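Local structure of putative alpha-galactosidase (Bacteroides fragilis, 4NZJ) at residues Gly11-His19 against Lys76-Gln87. The protein is a glycosyl hydrolase family 27 enzyme that probably hydrolyses terminal, non-reducing alpha-D-galactose residues of alpha-galactosides. Sequence-based numbering, arbitrary orientation.
Sequences GKPRINSPH and KAENALGVSVKQ
P13 and I15 pack on the inner face of the 76-87 beta hairpin, where the two sheets of the N-terminal Ig-like domain meet. The hairpin reverses through a type I turn from N79 to G82. P13 sits across both of its strands. Its CB lies 3.8 Å from A77 CB, and its CD lies 3.2 Å from the carbonyl O of G82. I15 continues this apolar layer, with CG1 3.9 Å from A77 CB. With CG1 beside the backbone N (chi1 -64°), CD1 reaches the backbone of A77 and S84. S84 makes the polar link to strand 14-15. Its OG, anti to the backbone N (chi1 176°), accepts a nearly straight hydrogen bond of 3.1 Å from I15 N.

N79 uses both ends of its amide. ND2 donates to G11 O at 3.0 Å, in the carbonyl plane and on a lone pair. ND2 has a second acceptor in Q38 O. OD1 turns back to accept from L81 N at 2.8 Å, forming an Asx turn. The amide therefore ties the turn to the segment leading into strand 14-15, and the three bonds together fix its rotation. L81 CD1 lies against G11.

At the far end, the aliphatic chain of K86 runs past I15, and its CG touches H19 CE1. One water bridges H19 ND1 and Q87 O; another joins K12 NZ to V83 N.

Strand 14-15 edges the sheet next to strand 28-36, whose I33 and T35 touch I15 and A77. The hairpin belongs to the facing sheet, with strands 20-23 and 42-46 at its outer edges.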
loop_
_atom_site.group_PDB
_atom_site.type_symbol
_atom_site.label_atom_id
_atom_site.label_comp_id
_atom_site.label_asym_id
_atom_site.label_seq_id
_atom_site.Cartn_x
_atom_site.Cartn_y
_atom_site.Cartn_z
ATOM N N GLY A 11 -11.871 -18.216 14.234
ATOM C CA GLY A 11 -13.080 -17.491 14.587
ATOM C C GLY A 11 -14.055 -17.340 13.438
ATOM O O GLY A 11 -13.850 -17.878 12.343
ATOM N N LYS A 12 -15.129 -16.606 13.704
ATOM C CA LYS A 12 -16.143 -16.322 12.703
ATOM C C LYS A 12 -15.562 -15.402 11.634
ATOM O O LYS A 12 -14.549 -14.736 11.874
ATOM C CB LYS A 12 -17.383 -15.693 13.349
ATOM C CG LYS A 12 -17.186 -14.294 13.919
ATOM C CD LYS A 12 -18.483 -13.751 14.505
ATOM C CE LYS A 12 -19.422 -13.234 13.422
ATOM N NZ LYS A 12 -20.823 -13.108 13.908
ATOM N N PRO A 13 -16.197 -15.356 10.451
ATOM C CA PRO A 13 -15.631 -14.541 9.378
ATOM C C PRO A 13 -15.584 -13.067 9.743
ATOM O O PRO A 13 -16.429 -12.589 10.499
ATOM C CB PRO A 13 -16.598 -14.763 8.208
ATOM C CG PRO A 13 -17.354 -15.995 8.547
ATOM C CD PRO A 13 -17.459 -15.990 10.039
ATOM N N ARG A 14 -14.579 -12.370 9.228
ATOM C CA ARG A 14 -14.484 -10.922 9.349
ATOM C C ARG A 14 -14.027 -10.415 7.989
ATOM O O ARG A 14 -12.881 -10.638 7.597
ATOM C CB ARG A 14 -13.497 -10.522 10.463
ATOM C CG ARG A 14 -13.757 -11.254 11.777
ATOM C CD ARG A 14 -12.796 -10.900 12.902
ATOM N NE ARG A 14 -11.438 -11.430 12.748
ATOM C CZ ARG A 14 -11.077 -12.712 12.867
ATOM N NH1 ARG A 14 -11.968 -13.671 13.103
ATOM N NH2 ARG A 14 -9.798 -13.042 12.724
ATOM N N ILE A 15 -14.935 -9.777 7.252
ATOM C CA ILE A 15 -14.588 -9.195 5.956
ATOM C C ILE A 15 -13.826 -7.900 6.216
ATOM O O ILE A 15 -14.345 -6.979 6.857
ATOM C CB ILE A 15 -15.825 -8.921 5.077
ATOM C CG1 ILE A 15 -16.522 -10.242 4.734
ATOM C CG2 ILE A 15 -15.430 -8.178 3.803
ATOM C CD1 ILE A 15 -17.886 -10.082 4.088
ATOM N N ASN A 16 -12.593 -7.856 5.728
ATOM C CA ASN A 16 -11.673 -6.765 6.027
ATOM C C ASN A 16 -11.639 -5.700 4.933
ATOM O O ASN A 16 -12.231 -5.869 3.863
ATOM C CB ASN A 16 -10.270 -7.334 6.276
ATOM C CG ASN A 16 -10.234 -8.310 7.444
ATOM O OD1 ASN A 16 -10.788 -8.032 8.508
ATOM N ND2 ASN A 16 -9.580 -9.456 7.253
ATOM N N SER A 17 -10.950 -4.598 5.234
ATOM C CA SER A 17 -10.720 -3.511 4.283
ATOM C C SER A 17 -9.862 -3.988 3.108
ATOM O O SER A 17 -9.096 -4.946 3.255
ATOM C CB SER A 17 -10.031 -2.340 4.996
ATOM O OG SER A 17 -10.845 -1.848 6.050
ATOM N N PRO A 18 -9.950 -3.303 1.948
ATOM C CA PRO A 18 -10.712 -2.077 1.655
ATOM C C PRO A 18 -12.194 -2.321 1.445
ATOM O O PRO A 18 -12.579 -3.397 1.002
ATOM C CB PRO A 18 -10.094 -1.584 0.346
ATOM C CG PRO A 18 -9.587 -2.819 -0.316
ATOM C CD PRO A 18 -9.137 -3.727 0.793
ATOM N N HIS A 19 -13.009 -1.308 1.736
ATOM C CA HIS A 19 -14.452 -1.364 1.505
ATOM C C HIS A 19 -14.886 -0.488 0.319
ATOM O O HIS A 19 -16.076 -0.221 0.128
ATOM C CB HIS A 19 -15.195 -0.934 2.774
ATOM C CG HIS A 19 -14.816 -1.726 3.990
ATOM N ND1 HIS A 19 -15.086 -3.073 4.117
ATOM C CD2 HIS A 19 -14.198 -1.357 5.138
ATOM C CE1 HIS A 19 -14.641 -3.501 5.286
ATOM N NE2 HIS A 19 -14.097 -2.479 5.923
ATOM N N LYS A 76 -21.136 -11.242 1.763
ATOM C CA LYS A 76 -21.349 -12.142 2.882
ATOM C C LYS A 76 -20.293 -13.242 2.858
ATOM O O LYS A 76 -20.025 -13.830 1.813
ATOM C CB LYS A 76 -22.750 -12.749 2.801
ATOM C CG LYS A 76 -23.148 -13.586 3.999
ATOM C CD LYS A 76 -24.576 -14.081 3.841
ATOM C CE LYS A 76 -25.025 -14.888 5.046
ATOM N NZ LYS A 76 -26.282 -15.641 4.773
ATOM N N ALA A 77 -19.677 -13.489 4.009
ATOM C CA ALA A 77 -18.744 -14.591 4.181
ATOM C C ALA A 77 -19.290 -15.464 5.290
ATOM O O ALA A 77 -19.741 -14.941 6.309
ATOM C CB ALA A 77 -17.367 -14.066 4.546
ATOM N N GLU A 78 -19.255 -16.783 5.083
ATOM C CA GLU A 78 -19.807 -17.755 6.028
ATOM C C GLU A 78 -18.820 -18.889 6.286
ATOM O O GLU A 78 -18.241 -19.429 5.346
ATOM C CB GLU A 78 -21.086 -18.385 5.465
ATOM C CG GLU A 78 -22.166 -17.414 5.022
ATOM C CD GLU A 78 -23.322 -18.119 4.331
ATOM O OE1 GLU A 78 -23.121 -18.660 3.219
ATOM O OE2 GLU A 78 -24.434 -18.138 4.899
ATOM N N ASN A 79 -18.650 -19.258 7.552
ATOM C CA ASN A 79 -17.935 -20.480 7.915
ATOM C C ASN A 79 -18.720 -21.220 9.009
ATOM O O ASN A 79 -19.842 -20.825 9.348
ATOM C CB ASN A 79 -16.475 -20.191 8.316
ATOM C CG ASN A 79 -16.348 -19.407 9.612
ATOM O OD1 ASN A 79 -17.283 -19.317 10.403
ATOM N ND2 ASN A 79 -15.164 -18.838 9.838
ATOM N N ALA A 80 -18.138 -22.283 9.555
ATOM C CA ALA A 80 -18.800 -23.091 10.584
ATOM C C ALA A 80 -19.186 -22.305 11.848
ATOM O O ALA A 80 -20.104 -22.706 12.566
ATOM C CB ALA A 80 -17.922 -24.278 10.956
ATOM N N LEU A 81 -18.492 -21.198 12.113
ATOM C CA LEU A 81 -18.685 -20.431 13.346
ATOM C C LEU A 81 -19.571 -19.190 13.209
ATOM O O LEU A 81 -19.961 -18.610 14.222
ATOM C CB LEU A 81 -17.329 -20.027 13.932
ATOM C CG LEU A 81 -16.375 -21.181 14.260
ATOM C CD1 LEU A 81 -15.065 -20.640 14.808
ATOM C CD2 LEU A 81 -17.001 -22.158 15.244
ATOM N N GLY A 82 -19.896 -18.776 11.986
ATOM C CA GLY A 82 -20.785 -17.623 11.802
ATOM C C GLY A 82 -20.686 -16.935 10.453
ATOM O O GLY A 82 -20.194 -17.518 9.482
ATOM N N VAL A 83 -21.160 -15.688 10.407
ATOM C CA VAL A 83 -21.212 -14.907 9.172
ATOM C C VAL A 83 -20.719 -13.474 9.373
ATOM O O VAL A 83 -20.804 -12.920 10.472
ATOM C CB VAL A 83 -22.643 -14.856 8.581
ATOM C CG1 VAL A 83 -23.212 -16.260 8.428
ATOM C CG2 VAL A 83 -23.565 -13.993 9.436
ATOM N N SER A 84 -20.197 -12.893 8.297
ATOM C CA SER A 84 -19.826 -11.486 8.252
ATOM C C SER A 84 -20.518 -10.897 7.034
ATOM O O SER A 84 -20.446 -11.472 5.946
ATOM C CB SER A 84 -18.306 -11.331 8.120
ATOM O OG SER A 84 -17.907 -9.971 7.972
ATOM N N VAL A 85 -21.199 -9.770 7.223
ATOM C CA VAL A 85 -21.846 -9.052 6.131
ATOM C C VAL A 85 -21.265 -7.649 6.082
ATOM O O VAL A 85 -21.218 -6.961 7.099
ATOM C CB VAL A 85 -23.376 -8.983 6.314
ATOM C CG1 VAL A 85 -24.017 -8.159 5.205
ATOM C CG2 VAL A 85 -23.963 -10.387 6.347
ATOM N N LYS A 86 -20.817 -7.232 4.902
ATOM C CA LYS A 86 -20.155 -5.945 4.741
ATOM C C LYS A 86 -20.500 -5.351 3.384
ATOM O O LYS A 86 -20.597 -6.078 2.394
ATOM C CB LYS A 86 -18.636 -6.128 4.835
ATOM C CG LYS A 86 -17.945 -5.225 5.838
ATOM C CD LYS A 86 -18.276 -5.645 7.260
ATOM C CE LYS A 86 -17.384 -4.952 8.273
ATOM N NZ LYS A 86 -17.798 -5.264 9.670
ATOM N N GLN A 87 -20.654 -4.032 3.338
ATOM C CA GLN A 87 -20.858 -3.325 2.080
ATOM C C GLN A 87 -19.522 -3.158 1.358
ATOM O O GLN A 87 -18.477 -2.976 1.989
ATOM C CB GLN A 87 -21.476 -1.939 2.315
ATOM C CG GLN A 87 -22.764 -1.916 3.127
ATOM C CD GLN A 87 -23.962 -2.440 2.365
ATOM O OE1 GLN A 87 -24.083 -3.642 2.129
ATOM N NE2 GLN A 87 -24.870 -1.541 1.995
HETATM O O HOH W 1 -22.611 -14.850 12.799
HETATM O O HOH W 2 -16.177 -4.729 2.342
#